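Local coordinates for carbon monoxide oxidation system transcription regulator CooA-1 (Carboxydothermus hydrogenoformans, PDB 6CPB), which senses carbon monoxide through a bound heme and probably regulates transcription by binding DNA, the chain here being its heme domain, at residues Val53-Ala58 with Phe64-Leu69; Ser18-Glu23 with Val104-Phe109. One frame throughout, in Å; residues are numbered along the deposited sequence.

Interaction 1. Residues Val53-Ala58 with Phe64-Leu69; sequences VRVYLA and FTLAIL
A beta hairpin with a classic bulge, formed by strands 52-59 and 62-70 at one margin of a four-stranded antiparallel sheet in the cyclic-nucleotide-binding-type domain, shows how one extra residue is absorbed without breaking the ladder. Val-53 and Leu-69 exchange two backbone bonds, as do Leu-57 and Phe-64. Between these pairs, Val-55 O takes both Leu-66 N at 2.7 Å and Ala-67 N at 3.3 Å, the classic bulge at which the register shifts by one residue. On the face carrying Val-53, Val-55 and Leu-57, Val-55 CG2 lies 3.7 Å from Leu-69 CD1, while Leu-57 CD2 meets the edge of the Phe-64 ring at CD2, 3.9 Å away. On the face of Arg-54 and Tyr-56, Arg-54 CG stands anti to the backbone N (chi1 -173°) and the chain bends at chi3, bringing NH1 within 2.9 Å of Thr-65 OG1, which lies near the guanidinium plane. Tyr-56 CD1 sits 3.5 Å above that plane. NH1 also forms a salt bridge with Glu-63, and NH2 bonds to Gln-84 of strand 82-85. A leucine at Arg-54 would probably cost Glu-63 this salt bridge, and Thr-65 OG1 and Gln-84 their guanidinium donor. Leu-66, in the bulge, packs on Leu-120 and Ile-127. The chemistry is thus divided: Phe-64, Leu-66 and Ala-67 give an apolar surface to helix 108-135, whereas a multiply bonded guanidinium ties three strands together.

Interaction 2. Residues Ser18-Glu23 with Val104-Phe109; sequences SGVLKE and VEFPAF
A small apolar contact between helical turns, burying 162 Å² in all, brings the N-terminal part of the domain against the junction where helix 96-105 gives way to the long helix 108-135. It illustrates how a few side chains can join parts of a chain more than eighty residues apart. Val-20 and Phe-106 approach from opposite directions, and the valine meets the ring by its face. Its CG1 stands 4.2 Å from the Phe-106 ring centroid, only 18° off the normal, in a CH-pi contact displaced toward the rim. Val-20 CB comes nearer to a single ring atom, Phe-106 CE2, at 3.8 Å, and CG2 lies 4.0 Å from CD2 of the same ring, so the branched end of the valine straddles the CD2-CE2 side. With chi1 at 67°, CG1 is placed between the backbone N and the carbonyl carbon, and from there it reaches over the face. In one of its two conformers, Glu-105 places CG over the opposite face of Phe-106. Phe-109 is met differently, at its edge: Leu-21 CD2 lies 4.0 Å from CZ, and Val-20 CG1 is a longer 4.5 Å from CE2. The two phenylalanines therefore offer the short helix a face and an edge. Around them, Phe-109 also packs on Phe-99 and Ile-102 of helix 96-105 and on Val-11 of helix 9-12, Tyr-17 meets the Phe-106 ring, and strand 25-29 follows helix 18-21 along the chain.

Overall arrangement
The two contacts lie on opposite sides of the chain's centre, their own centres 26 Å apart and their nearest atoms about 11 Å apart, without touching. Along the sequence, 18-23 comes first, then both strands of interaction 1, and finally 104-109, so the hairpin falls wholly between the partners of interaction 2. Helix 108-135 links them: its first turn belongs to interaction 2, and Leu-120 and Ile-127 farther along pack on side chains of strand 62-70. Both regions also touch the second subunit. One long helix thus connects the short helices near the N-terminus with the hairpin, whose inner strand 52-59 brings Val-55 near Thr-79 and Leu-57 near Arg-80, both heme-binding residues.

Interaction 1. Residues Val53-Ala58 with Phe64-Leu69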
loop_
_atom_site.group_PDB
_atom_site.type_symbol
_atom_site.label_atom_id
_atom_site.label_comp_id
_atom_site.label_asym_id
_atom_site.label_seq_id
_atom_site.Cartn_x
_atom_site.Cartn_y
_atom_site.Cartn_z
ATOM N N VAL A 53 16.167 5.851 3.585
ATOM C CA VAL A 53 16.324 5.069 2.367
ATOM C C VAL A 53 15.414 5.600 1.268
ATOM O O VAL A 53 14.363 6.195 1.524
ATOM C CB VAL A 53 16.095 3.557 2.577
ATOM C CG1 VAL A 53 16.994 3.014 3.680
ATOM C CG2 VAL A 53 14.663 3.265 2.880
ATOM N N ARG A 54 15.833 5.354 0.032
ATOM C CA ARG A 54 15.102 5.752 -1.155
ATOM C C ARG A 54 14.590 4.505 -1.847
ATOM O O ARG A 54 15.368 3.594 -2.134
ATOM C CB ARG A 54 16.038 6.538 -2.082
ATOM C CG ARG A 54 15.359 7.154 -3.288
ATOM C CD ARG A 54 16.305 8.036 -4.083
ATOM N NE ARG A 54 17.384 7.275 -4.712
ATOM C CZ ARG A 54 17.402 6.879 -5.984
ATOM N NH1 ARG A 54 16.404 7.153 -6.811
ATOM N NH2 ARG A 54 18.446 6.206 -6.440
ATOM N N VAL A 55 13.299 4.496 -2.151
ATOM C CA VAL A 55 12.663 3.441 -2.928
ATOM C C VAL A 55 12.518 3.973 -4.344
ATOM O O VAL A 55 12.029 5.090 -4.537
ATOM C CB VAL A 55 11.289 3.074 -2.344
ATOM C CG1 VAL A 55 10.669 1.944 -3.127
ATOM C CG2 VAL A 55 11.413 2.697 -0.874
ATOM N N TYR A 56 12.948 3.194 -5.334
ATOM C CA TYR A 56 12.941 3.696 -6.701
ATOM C C TYR A 56 12.781 2.566 -7.706
ATOM O O TYR A 56 12.940 1.377 -7.394
ATOM C CB TYR A 56 14.213 4.507 -6.995
ATOM C CG TYR A 56 15.513 3.742 -6.981
ATOM C CD1 TYR A 56 16.174 3.479 -5.790
ATOM C CD2 TYR A 56 16.103 3.315 -8.155
ATOM C CE1 TYR A 56 17.375 2.809 -5.771
ATOM C CE2 TYR A 56 17.320 2.637 -8.146
ATOM C CZ TYR A 56 17.950 2.388 -6.953
ATOM O OH TYR A 56 19.150 1.700 -6.917
ATOM N N LEU A 57 12.435 2.964 -8.930
ATOM C CA LEU A 57 12.364 2.070 -10.073
ATOM C C LEU A 57 13.449 2.482 -11.058
ATOM O O LEU A 57 13.619 3.666 -11.334
ATOM C CB LEU A 57 10.980 2.175 -10.738
ATOM C CG LEU A 57 10.664 1.444 -12.051
ATOM C CD1 LEU A 57 9.167 1.287 -12.225
ATOM C CD2 LEU A 57 11.181 2.201 -13.287
ATOM N N ALA A 58 14.172 1.510 -11.594
ATOM C CA ALA A 58 15.123 1.727 -12.668
ATOM C C ALA A 58 14.848 0.679 -13.727
ATOM O O ALA A 58 14.712 -0.506 -13.411
ATOM C CB ALA A 58 16.560 1.598 -12.170
ATOM N N PHE A 64 13.077 6.466 -11.555
ATOM C CA PHE A 64 12.107 7.297 -10.859
ATOM C C PHE A 64 12.158 6.983 -9.373
ATOM O O PHE A 64 11.949 5.834 -8.973
ATOM C CB PHE A 64 10.684 7.024 -11.349
ATOM C CG PHE A 64 10.512 7.159 -12.825
ATOM C CD1 PHE A 64 10.321 8.400 -13.397
ATOM C CD2 PHE A 64 10.510 6.043 -13.639
ATOM C CE1 PHE A 64 10.159 8.529 -14.766
ATOM C CE2 PHE A 64 10.351 6.166 -15.008
ATOM C CZ PHE A 64 10.177 7.409 -15.561
ATOM N N THR A 65 12.384 7.999 -8.556
ATOM C CA THR A 65 12.200 7.841 -7.124
ATOM C C THR A 65 10.716 7.702 -6.817
ATOM O O THR A 65 9.891 8.473 -7.307
ATOM C CB THR A 65 12.792 9.035 -6.397
ATOM O OG1 THR A 65 14.188 9.051 -6.681
ATOM C CG2 THR A 65 12.548 8.965 -4.892
ATOM N N LEU A 66 10.382 6.699 -6.017
ATOM C CA LEU A 66 9.010 6.411 -5.626
ATOM C C LEU A 66 8.662 6.946 -4.247
ATOM O O LEU A 66 7.528 7.360 -4.022
ATOM C CB LEU A 66 8.771 4.903 -5.673
ATOM C CG LEU A 66 8.936 4.236 -7.040
ATOM C CD1 LEU A 66 8.961 2.717 -6.923
ATOM C CD2 LEU A 66 7.861 4.695 -7.992
ATOM N N ALA A 67 9.598 6.917 -3.310
ATOM C CA ALA A 67 9.383 7.478 -1.985
ATOM C C ALA A 67 10.716 7.506 -1.266
ATOM O O ALA A 67 11.628 6.750 -1.594
ATOM C CB ALA A 67 8.378 6.667 -1.152
ATOM N N ILE A 68 10.801 8.376 -0.267
ATOM C CA ILE A 68 11.905 8.413 0.681
ATOM C C ILE A 68 11.341 7.999 2.030
ATOM O O ILE A 68 10.359 8.585 2.509
ATOM C CB ILE A 68 12.559 9.803 0.729
ATOM C CG1 ILE A 68 13.238 10.100 -0.609
ATOM C CG2 ILE A 68 13.578 9.857 1.869
ATOM C CD1 ILE A 68 13.742 11.513 -0.739
ATOM N N LEU A 69 11.923 6.946 2.602
ATOM C CA LEU A 69 11.482 6.388 3.872
ATOM C C LEU A 69 12.423 6.825 4.974
ATOM O O LEU A 69 13.649 6.739 4.831
ATOM C CB LEU A 69 11.452 4.867 3.816
ATOM C CG LEU A 69 10.649 4.274 2.667
ATOM C CD1 LEU A 69 10.631 2.779 2.791
ATOM C CD2 LEU A 69 9.224 4.831 2.610
#

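Interaction 2. Residues Ser18-Glu23 with Val104-Phe109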
loop_
_atom_site.group_PDB
_atom_site.type_symbol
_atom_site.label_atom_id
_atom_site.label_comp_id
_atom_site.label_asym_id
_atom_site.label_seq_id
_atom_site.Cartn_x
_atom_site.Cartn_y
_atom_site.Cartn_z
ATOM N N SER A 18 10.281 -4.939 23.001
ATOM C CA SER A 18 11.680 -5.349 22.961
ATOM C C SER A 18 11.833 -6.830 22.641
ATOM O O SER A 18 12.817 -7.227 22.006
ATOM C CB SER A 18 12.389 -4.991 24.268
ATOM O OG SER A 18 11.778 -5.629 25.376
ATOM N N GLY A 19 10.870 -7.658 23.050
ATOM C CA GLY A 19 10.960 -9.078 22.757
ATOM C C GLY A 19 10.665 -9.388 21.303
ATOM O O GLY A 19 11.390 -10.145 20.654
ATOM N N VAL A 20 9.598 -8.799 20.763
ATOM C CA VAL A 20 9.251 -9.117 19.388
ATOM C C VAL A 20 10.296 -8.560 18.425
ATOM O O VAL A 20 10.578 -9.171 17.390
ATOM C CB VAL A 20 7.809 -8.685 19.065
ATOM C CG1 VAL A 20 7.663 -7.187 19.086
ATOM C CG2 VAL A 20 7.370 -9.260 17.735
ATOM N N LEU A 21 10.925 -7.433 18.766
ATOM C CA LEU A 21 11.959 -6.886 17.896
ATOM C C LEU A 21 13.192 -7.782 17.846
ATOM O O LEU A 21 13.923 -7.757 16.847
ATOM C CB LEU A 21 12.312 -5.464 18.319
ATOM C CG LEU A 21 11.188 -4.452 18.062
ATOM C CD1 LEU A 21 11.435 -3.153 18.813
ATOM C CD2 LEU A 21 11.004 -4.185 16.568
ATOM N N LYS A 22 13.430 -8.591 18.886
ATOM C CA LYS A 22 14.532 -9.550 18.854
ATOM C C LYS A 22 14.328 -10.627 17.799
ATOM O O LYS A 22 15.287 -11.322 17.449
ATOM C CB LYS A 22 14.704 -10.217 20.217
ATOM C CG LYS A 22 15.262 -9.308 21.283
ATOM C CD LYS A 22 15.331 -10.023 22.628
ATOM C CE LYS A 22 15.696 -9.065 23.739
ATOM N NZ LYS A 22 15.702 -9.748 25.055
ATOM N N GLU A 23 13.108 -10.791 17.287
ATOM C CA GLU A 23 12.869 -11.755 16.222
ATOM C C GLU A 23 13.460 -11.298 14.904
ATOM O O GLU A 23 13.690 -12.128 14.023
ATOM C CB GLU A 23 11.373 -11.967 16.041
ATOM C CG GLU A 23 10.702 -12.546 17.268
ATOM C CD GLU A 23 9.222 -12.765 17.066
ATOM O OE1 GLU A 23 8.797 -12.971 15.912
ATOM O OE2 GLU A 23 8.484 -12.738 18.071
ATOM N N VAL A 104 -0.545 -9.952 13.906
ATOM C CA VAL A 104 -1.738 -10.402 14.617
ATOM C C VAL A 104 -1.687 -9.959 16.070
ATOM O O VAL A 104 -2.706 -9.579 16.656
ATOM C CB VAL A 104 -1.901 -11.927 14.470
ATOM C CG1 VAL A 104 -3.034 -12.439 15.359
ATOM C CG2 VAL A 104 -2.171 -12.288 13.005
ATOM N N GLU A 105 -0.504 -10.010 16.675
ATOM C CA GLU A 105 -0.313 -9.592 18.057
ATOM C C GLU A 105 -0.022 -8.098 18.175
ATOM O O GLU A 105 -0.477 -7.446 19.123
ATOM C CB GLU A 105 0.839 -10.397 18.670
ATOM C CG GLU A 105 1.132 -10.104 20.138
ATOM C CD GLU A 105 0.010 -10.526 21.062
ATOM O OE1 GLU A 105 -0.897 -11.258 20.614
ATOM O OE2 GLU A 105 0.048 -10.127 22.244
ATOM N N PHE A 106 0.717 -7.548 17.213
ATOM C CA PHE A 106 1.255 -6.188 17.280
ATOM C C PHE A 106 0.926 -5.467 15.978
ATOM O O PHE A 106 1.802 -5.246 15.133
ATOM C CB PHE A 106 2.773 -6.220 17.487
ATOM C CG PHE A 106 3.202 -6.863 18.769
ATOM C CD1 PHE A 106 3.110 -6.172 19.957
ATOM C CD2 PHE A 106 3.718 -8.150 18.775
ATOM C CE1 PHE A 106 3.517 -6.766 21.148
ATOM C CE2 PHE A 106 4.129 -8.737 19.950
ATOM C CZ PHE A 106 4.020 -8.042 21.132
ATOM N N PRO A 107 -0.331 -5.058 15.795
ATOM C CA PRO A 107 -0.738 -4.483 14.504
ATOM C C PRO A 107 -0.155 -3.109 14.196
ATOM O O PRO A 107 -0.272 -2.663 13.048
ATOM C CB PRO A 107 -2.271 -4.434 14.601
ATOM C CG PRO A 107 -2.581 -4.597 16.003
ATOM C CD PRO A 107 -1.484 -5.337 16.655
ATOM N N ALA A 108 0.476 -2.421 15.149
ATOM C CA ALA A 108 1.062 -1.119 14.842
ATOM C C ALA A 108 1.986 -1.175 13.625
ATOM O O ALA A 108 1.994 -0.252 12.800
ATOM C CB ALA A 108 1.821 -0.588 16.052
ATOM N N PHE A 109 2.768 -2.248 13.487
ATOM C CA PHE A 109 3.684 -2.352 12.359
ATOM C C PHE A 109 2.933 -2.257 11.040
ATOM O O PHE A 109 3.436 -1.691 10.057
ATOM C CB PHE A 109 4.442 -3.681 12.408
ATOM C CG PHE A 109 5.377 -3.832 13.592
ATOM C CD1 PHE A 109 6.630 -3.251 13.587
ATOM C CD2 PHE A 109 5.024 -4.603 14.680
ATOM C CE1 PHE A 109 7.492 -3.409 14.658
ATOM C CE2 PHE A 109 5.872 -4.753 15.756
ATOM C CZ PHE A 109 7.111 -4.165 15.742
#